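Local coordinates for protein enoyl-CoA hydratase (Mycobacterium avium subsp. paratuberculosis, PDB 4LK5) that probably adds water across the double bond of enoyl-CoA thioesters, as an enoyl-CoA hydratase of the crotonase-like family, at residues 245-248 against 249-252; 117-120 against 121-125; 256-259 against 260-263. One frame throughout, in Å; residues are numbered along the deposited sequence.

Overall arrangement
All three contacts are local, each made along one turn or so of a helix, and all three helices belong to the crotonase-like enoyl-CoA hydratase fold. Contact 2 is the most deeply set, its centre about 10 Å from that of the chain, against about 18 Å for contact 1 and 17 Å for contact 3. Contacts 1 and 3 follow closely in sequence, on the successive helices 236-250 and 254-269; their centres lie about 18 Å apart. Contact 2 touches contact 3, centre to centre about 12 Å, where Asn119 and Arg123 meet Leu258. It comes within about 5 Å of contact 1, nearest atoms, without touching. All of contact 1 lies near a second subunit, whereas contact 3 meets a third through Arg260 alone.

Contact 1: residues 245-248 against 249-252; sequences AINA and ATLT
Thr250 folds its hydroxyl back onto the preceding turn of its own helix, where OG1 gives a hydrogen bond to the carbonyl O of Ile246 at 2.7 Å. The torsion explains this: with chi1 at 50°, OG1 sits between the backbone N and the carbonyl carbon, within reach of the carbonyl one turn back. Because Thr250 N also bonds to that oxygen, at 2.9 Å, one carbonyl takes two donors. The amide arrives nearly along the C=O axis, whereas the hydroxyl comes from above the carbonyl plane, 39° out of it. Threonine suits this place because a short, branched side chain can satisfy its own hydroxyl inside the helix and still present a methyl group, CG2, near CG2 of Ile246 at 4.4 Å. Ala249 is small enough for its CB to sit against the same turn, 3.6 Å from both Ala245 O and Ile246 O.

The close packing continues on the side of Asn247 and Leu251, one turn apart, whose side chains run side by side in the same direction. CD1 of Leu251 lies 3.5 Å from CG of Asn247, and leucine supplies the apolar bulk alongside this buried residue. Leu251 N also bonds to Asn247 O at 2.8 Å, although Leu251 itself has already left helical backbone angles, so this bond closes the last turn of the helix.

The other side is looser. The small side chain of Ala248 adds little there, and the exposed Thr252 brings OG1 no nearer than 3.6 Å to Ala248 O.

These residues form the last turn of helix 236-250 and the first residues after it, just ahead of helix 254-269. Asn247 and Leu251 rest on Ala126 of helix 113-127, while Arg187 of a second subunit packs on Asn247, Thr250 and Leu251, and Ser178 of that subunit on Ala249.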
loop_
_atom_site.group_PDB
_atom_site.type_symbol
_atom_site.label_atom_id
_atom_site.label_comp_id
_atom_site.label_asym_id
_atom_site.label_seq_id
_atom_site.Cartn_x
_atom_site.Cartn_y
_atom_site.Cartn_z
ATOM N N ALA C 245 -10.841 7.337 -11.571
ATOM C CA ALA C 245 -10.647 5.902 -11.598
ATOM C C ALA C 245 -9.664 5.416 -10.508
ATOM O O ALA C 245 -9.893 4.393 -9.876
ATOM C CB ALA C 245 -10.142 5.483 -12.959
ATOM N N ILE C 246 -8.573 6.131 -10.307
ATOM C CA ILE C 246 -7.608 5.701 -9.317
ATOM C C ILE C 246 -8.201 5.939 -7.935
ATOM O O ILE C 246 -8.076 5.073 -7.043
ATOM C CB ILE C 246 -6.273 6.422 -9.480
ATOM C CG1 ILE C 246 -5.875 6.369 -10.948
ATOM C CG2 ILE C 246 -5.195 5.781 -8.648
ATOM C CD1 ILE C 246 -4.444 6.723 -11.240
ATOM N N ASN C 247 -8.873 7.089 -7.777
ATOM C CA ASN C 247 -9.508 7.411 -6.515
ATOM C C ASN C 247 -10.533 6.375 -6.142
ATOM O O ASN C 247 -10.566 5.936 -4.991
ATOM C CB ASN C 247 -10.124 8.799 -6.532
ATOM C CG ASN C 247 -9.188 9.857 -5.970
ATOM O OD1 ASN C 247 -9.576 11.003 -5.776
ATOM N ND2 ASN C 247 -7.944 9.497 -5.763
ATOM N N ALA C 248 -11.334 5.965 -7.119
ATOM C CA ALA C 248 -12.387 4.994 -6.890
ATOM C C ALA C 248 -11.818 3.619 -6.553
ATOM O O ALA C 248 -12.449 2.884 -5.823
ATOM C CB ALA C 248 -13.308 4.893 -8.101
ATOM N N ALA C 249 -10.648 3.284 -7.077
ATOM C CA ALA C 249 -9.966 2.052 -6.702
ATOM C C ALA C 249 -9.229 2.074 -5.342
ATOM O O ALA C 249 -9.179 1.038 -4.662
ATOM C CB ALA C 249 -8.999 1.633 -7.776
ATOM N N THR C 250 -8.709 3.240 -4.938
ATOM C CA THR C 250 -7.899 3.391 -3.714
ATOM C C THR C 250 -8.561 3.998 -2.475
ATOM O O THR C 250 -7.991 3.884 -1.383
ATOM C CB THR C 250 -6.712 4.338 -3.967
ATOM O OG1 THR C 250 -7.187 5.545 -4.576
ATOM C CG2 THR C 250 -5.703 3.689 -4.862
ATOM N N LEU C 251 -9.695 4.681 -2.659
ATOM C CA LEU C 251 -10.338 5.468 -1.617
ATOM C C LEU C 251 -11.744 4.948 -1.293
ATOM O O LEU C 251 -12.611 5.624 -0.722
ATOM C CB LEU C 251 -10.456 6.907 -2.050
ATOM C CG LEU C 251 -9.183 7.664 -2.414
ATOM C CD1 LEU C 251 -9.598 9.121 -2.591
ATOM C CD2 LEU C 251 -8.117 7.524 -1.353
ATOM N N THR C 252 -11.939 3.716 -1.667
ATOM C CA THR C 252 -13.079 2.930 -1.274
ATOM C C THR C 252 -13.425 3.139 0.228
ATOM O O THR C 252 -14.563 3.160 0.597
ATOM C CB THR C 252 -12.675 1.492 -1.652
ATOM O OG1 THR C 252 -13.410 1.072 -2.809
ATOM C CG2 THR C 252 -12.760 0.525 -0.562
#

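Contact 2: residues 117-120 against 121-125; sequences EINR and LVRAI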
loop_
_atom_site.group_PDB
_atom_site.type_symbol
_atom_site.label_atom_id
_atom_site.label_comp_id
_atom_site.label_asym_id
_atom_site.label_seq_id
_atom_site.Cartn_x
_atom_site.Cartn_y
_atom_site.Cartn_z
ATOM N N GLU C 117 -16.772 19.950 8.351
ATOM C CA GLU C 117 -16.328 20.785 7.275
ATOM C C GLU C 117 -14.988 20.301 6.748
ATOM O O GLU C 117 -14.721 20.425 5.532
ATOM C CB GLU C 117 -16.234 22.245 7.725
ATOM C CG GLU C 117 -17.574 22.868 8.058
ATOM C CD GLU C 117 -18.396 23.150 6.826
ATOM O OE1 GLU C 117 -18.157 24.208 6.199
ATOM O OE2 GLU C 117 -19.283 22.327 6.487
ATOM N N ILE C 118 -14.145 19.785 7.659
ATOM C CA ILE C 118 -12.936 19.076 7.255
ATOM C C ILE C 118 -13.380 18.020 6.256
ATOM O O ILE C 118 -12.798 17.879 5.167
ATOM C CB ILE C 118 -12.280 18.283 8.384
ATOM C CG1 ILE C 118 -11.814 19.154 9.543
ATOM C CG2 ILE C 118 -11.098 17.484 7.846
ATOM C CD1 ILE C 118 -10.907 20.271 9.156
ATOM N N ASN C 119 -14.416 17.272 6.645
ATOM C CA ASN C 119 -14.895 16.166 5.828
ATOM C C ASN C 119 -15.376 16.691 4.484
ATOM O O ASN C 119 -15.005 16.158 3.451
ATOM C CB ASN C 119 -15.955 15.334 6.577
ATOM C CG ASN C 119 -15.360 14.543 7.754
ATOM O OD1 ASN C 119 -14.147 14.563 7.993
ATOM N ND2 ASN C 119 -16.205 13.843 8.489
ATOM N N ARG C 120 -16.159 17.762 4.497
ATOM C CA ARG C 120 -16.603 18.395 3.260
ATOM C C ARG C 120 -15.417 18.725 2.389
ATOM O O ARG C 120 -15.415 18.441 1.214
ATOM C CB ARG C 120 -17.353 19.710 3.527
ATOM C CG ARG C 120 -18.850 19.700 3.307
ATOM C CD ARG C 120 -19.469 21.068 3.653
ATOM N NE ARG C 120 -19.437 21.880 2.458
ATOM C CZ ARG C 120 -18.963 23.117 2.334
ATOM N NH1 ARG C 120 -18.497 23.847 3.373
ATOM N NH2 ARG C 120 -19.007 23.631 1.109
ATOM N N LEU C 121 -14.424 19.370 2.969
ATOM C CA LEU C 121 -13.243 19.773 2.211
ATOM C C LEU C 121 -12.615 18.548 1.530
ATOM O O LEU C 121 -12.492 18.501 0.295
ATOM C CB LEU C 121 -12.243 20.471 3.125
ATOM C CG LEU C 121 -10.779 20.624 2.692
ATOM C CD1 LEU C 121 -10.627 20.909 1.224
ATOM C CD2 LEU C 121 -10.161 21.739 3.516
ATOM N N VAL C 122 -12.288 17.550 2.344
ATOM C CA VAL C 122 -11.646 16.341 1.867
ATOM C C VAL C 122 -12.432 15.661 0.748
ATOM O O VAL C 122 -11.856 15.319 -0.306
ATOM C CB VAL C 122 -11.330 15.398 3.055
ATOM C CG1 VAL C 122 -11.088 14.017 2.581
ATOM C CG2 VAL C 122 -10.098 15.899 3.781
ATOM N N ARG C 123 -13.736 15.514 0.926
ATOM C CA ARG C 123 -14.570 14.963 -0.162
ATOM C C ARG C 123 -14.533 15.818 -1.388
ATOM O O ARG C 123 -14.670 15.298 -2.481
ATOM C CB ARG C 123 -16.047 14.866 0.204
ATOM C CG ARG C 123 -16.328 13.854 1.283
ATOM C CD ARG C 123 -17.779 13.469 1.364
ATOM N NE ARG C 123 -17.977 12.819 2.653
ATOM C CZ ARG C 123 -18.406 13.415 3.770
ATOM N NH1 ARG C 123 -18.738 14.693 3.800
ATOM N NH2 ARG C 123 -18.527 12.696 4.885
ATOM N N ALA C 124 -14.407 17.131 -1.219
ATOM C CA ALA C 124 -14.475 18.029 -2.382
ATOM C C ALA C 124 -13.230 17.818 -3.204
ATOM O O ALA C 124 -13.303 17.761 -4.418
ATOM C CB ALA C 124 -14.608 19.481 -1.968
ATOM N N ILE C 125 -12.090 17.658 -2.527
ATOM C CA ILE C 125 -10.849 17.376 -3.246
ATOM C C ILE C 125 -10.892 16.057 -3.997
ATOM O O ILE C 125 -10.565 16.031 -5.147
ATOM C CB ILE C 125 -9.625 17.436 -2.346
ATOM C CG1 ILE C 125 -9.408 18.874 -1.914
ATOM C CG2 ILE C 125 -8.375 16.963 -3.086
ATOM C CD1 ILE C 125 -8.472 18.998 -0.740
#
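Arg123 lays its side chain back along the helix over Asn119, four residues earlier. From CB, 3.6 Å from the carbonyl O of Asn119, the chain passes to CG, which comes to 3.4 Å of the same oxygen. With CG anti to the carbonyl carbon (chi1 -67°) and the chain extended from there to NE, the guanidinium is carried past that carbonyl, which lies over one of its faces. NE makes a salt bridge with Asp255 of helix 254-269, and NH1, at the tip, lies 4.0 Å from CB of Asn119, with NH2 close beside it. A long arginine suits this exposed position: its aliphatic part lies against the backbone while its charge reaches an acid on another helix.

The backbone beneath is regular alpha-helix, Arg123 N bonding to Asn119 O at 2.9 Å. Helix 113-127 of the crotonase-like fold, largely buried here, packs against helices 61-76, 143-150 and 254-269. Branched aliphatic residues line its inner side: CG2 of Ile118 and CG2 of Val122 approach to 4.5 Å, and Leu121 packs on Ile67 and Ile147.

Arg120 bends at chi3 (89°) and sends NH1 to OE1 of Glu117 in a salt bridge of 2.9 Å. NH1 meets the syn side, 33° out of the carboxylate plane, while OE1 stays in the guanidinium plane. Its NH2 is shared by Asp69 and Glu72, while Thr65 bonds to Glu117 OE1.

Contact 3: residues 256-259 against 260-263; sequences PALQ and REFD
Backbone hydrogen bonds run from each residue of 260-263 to the one four earlier: Arg260 N to Pro256 O at 3.0 Å, and likewise Glu261 to Ala257, Phe262 to Leu258 and Asp263 to Gln259. Proline, having no N-H to give, suits Pro256 near the helix start.

Among polar side chains, the Gln259-Asp263 pairing is slight. NE2 of Gln259 makes two weak hydrogen bonds to Asp263, 3.2 Å to OD1 and 3.4 Å to OD2, the amide and carboxylate planes 37° apart. Bending at chi2 (54°) brings the amide round to the acid on this exposed side. Glu261 extends past Ala257 into a buried place, where its acid suits as acceptor for Ser178 OG and Gly176 N.

Other contacts are packing. Arg260 is long enough to lie back over the preceding turn: Pro256 O lies over one guanidinium face, 3.6 Å above the plane and offset toward the rim, and NH2 touches CB of Pro256 at 3.4 Å. Leu258 packs on Arg123, and the ring of Phe262 on Ile115 and Leu116 of helix 113-127.

Such i to i+4 pairing is characteristic of an alpha-helix, here helix 254-269 of the crotonase-like fold, packed against helices 113-127 and 177-185.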
loop_
_atom_site.group_PDB
_atom_site.type_symbol
_atom_site.label_atom_id
_atom_site.label_comp_id
_atom_site.label_asym_id
_atom_site.label_seq_id
_atom_site.Cartn_x
_atom_site.Cartn_y
_atom_site.Cartn_z
ATOM N N PRO C 256 -16.301 5.776 4.911
ATOM C CA PRO C 256 -16.382 5.150 6.214
ATOM C C PRO C 256 -15.367 5.740 7.193
ATOM O O PRO C 256 -15.680 5.971 8.359
ATOM C CB PRO C 256 -16.051 3.695 5.921
ATOM C CG PRO C 256 -16.389 3.482 4.470
ATOM C CD PRO C 256 -16.183 4.796 3.804
ATOM N N ALA C 257 -14.160 6.002 6.726
ATOM C CA ALA C 257 -13.185 6.620 7.584
ATOM C C ALA C 257 -13.684 7.948 8.098
ATOM O O ALA C 257 -13.603 8.196 9.302
ATOM C CB ALA C 257 -11.856 6.802 6.868
ATOM N N LEU C 258 -14.206 8.796 7.207
ATOM C CA LEU C 258 -14.638 10.129 7.597
ATOM C C LEU C 258 -15.729 10.070 8.630
ATOM O O LEU C 258 -15.770 10.890 9.532
ATOM C CB LEU C 258 -15.132 10.935 6.416
ATOM C CG LEU C 258 -14.005 11.278 5.465
ATOM C CD1 LEU C 258 -14.603 11.773 4.150
ATOM C CD2 LEU C 258 -13.009 12.255 6.051
ATOM N N GLN C 259 -16.587 9.080 8.514
ATOM C CA GLN C 259 -17.646 8.884 9.476
ATOM C C GLN C 259 -17.056 8.506 10.819
ATOM O O GLN C 259 -17.426 9.090 11.842
ATOM C CB GLN C 259 -18.583 7.777 8.975
ATOM C CG GLN C 259 -19.805 7.553 9.846
ATOM C CD GLN C 259 -20.613 8.842 10.094
ATOM O OE1 GLN C 259 -21.192 9.406 9.158
ATOM N NE2 GLN C 259 -20.651 9.309 11.364
ATOM N N ARG C 260 -16.126 7.540 10.830
ATOM C CA ARG C 260 -15.573 7.029 12.091
ATOM C C ARG C 260 -14.863 8.122 12.802
ATOM O O ARG C 260 -14.883 8.166 13.998
ATOM C CB ARG C 260 -14.515 5.969 11.903
ATOM C CG ARG C 260 -14.996 4.579 11.620
ATOM C CD ARG C 260 -13.843 3.730 11.123
ATOM N NE ARG C 260 -14.404 2.766 10.198
ATOM C CZ ARG C 260 -14.040 2.559 8.936
ATOM N NH1 ARG C 260 -13.015 3.191 8.331
ATOM N NH2 ARG C 260 -14.720 1.646 8.280
ATOM N N GLU C 261 -14.166 8.950 12.031
ATOM C CA GLU C 261 -13.336 10.035 12.543
ATOM C C GLU C 261 -14.214 11.087 13.224
ATOM O O GLU C 261 -13.891 11.516 14.329
ATOM C CB GLU C 261 -12.460 10.637 11.404
ATOM C CG GLU C 261 -11.355 9.667 10.939
ATOM C CD GLU C 261 -10.570 10.043 9.656
ATOM O OE1 GLU C 261 -10.773 11.150 9.056
ATOM O OE2 GLU C 261 -9.711 9.197 9.259
ATOM N N PHE C 262 -15.334 11.441 12.580
ATOM C CA PHE C 262 -16.383 12.267 13.185
ATOM C C PHE C 262 -16.901 11.753 14.546
ATOM O O PHE C 262 -16.821 12.472 15.535
ATOM C CB PHE C 262 -17.560 12.422 12.250
ATOM C CG PHE C 262 -18.651 13.247 12.839
ATOM C CD1 PHE C 262 -18.483 14.611 12.993
ATOM C CD2 PHE C 262 -19.826 12.661 13.285
ATOM C CE1 PHE C 262 -19.475 15.377 13.563
ATOM C CE2 PHE C 262 -20.833 13.432 13.850
ATOM C CZ PHE C 262 -20.649 14.789 13.991
ATOM N N ASP C 263 -17.405 10.519 14.593
ATOM C CA ASP C 263 -17.842 9.889 15.863
ATOM C C ASP C 263 -16.745 9.767 16.915
ATOM O O ASP C 263 -17.004 9.759 18.093
ATOM C CB ASP C 263 -18.360 8.469 15.629
ATOM C CG ASP C 263 -19.547 8.406 14.668
ATOM O OD1 ASP C 263 -20.333 9.374 14.543
ATOM O OD2 ASP C 263 -19.683 7.359 14.022
#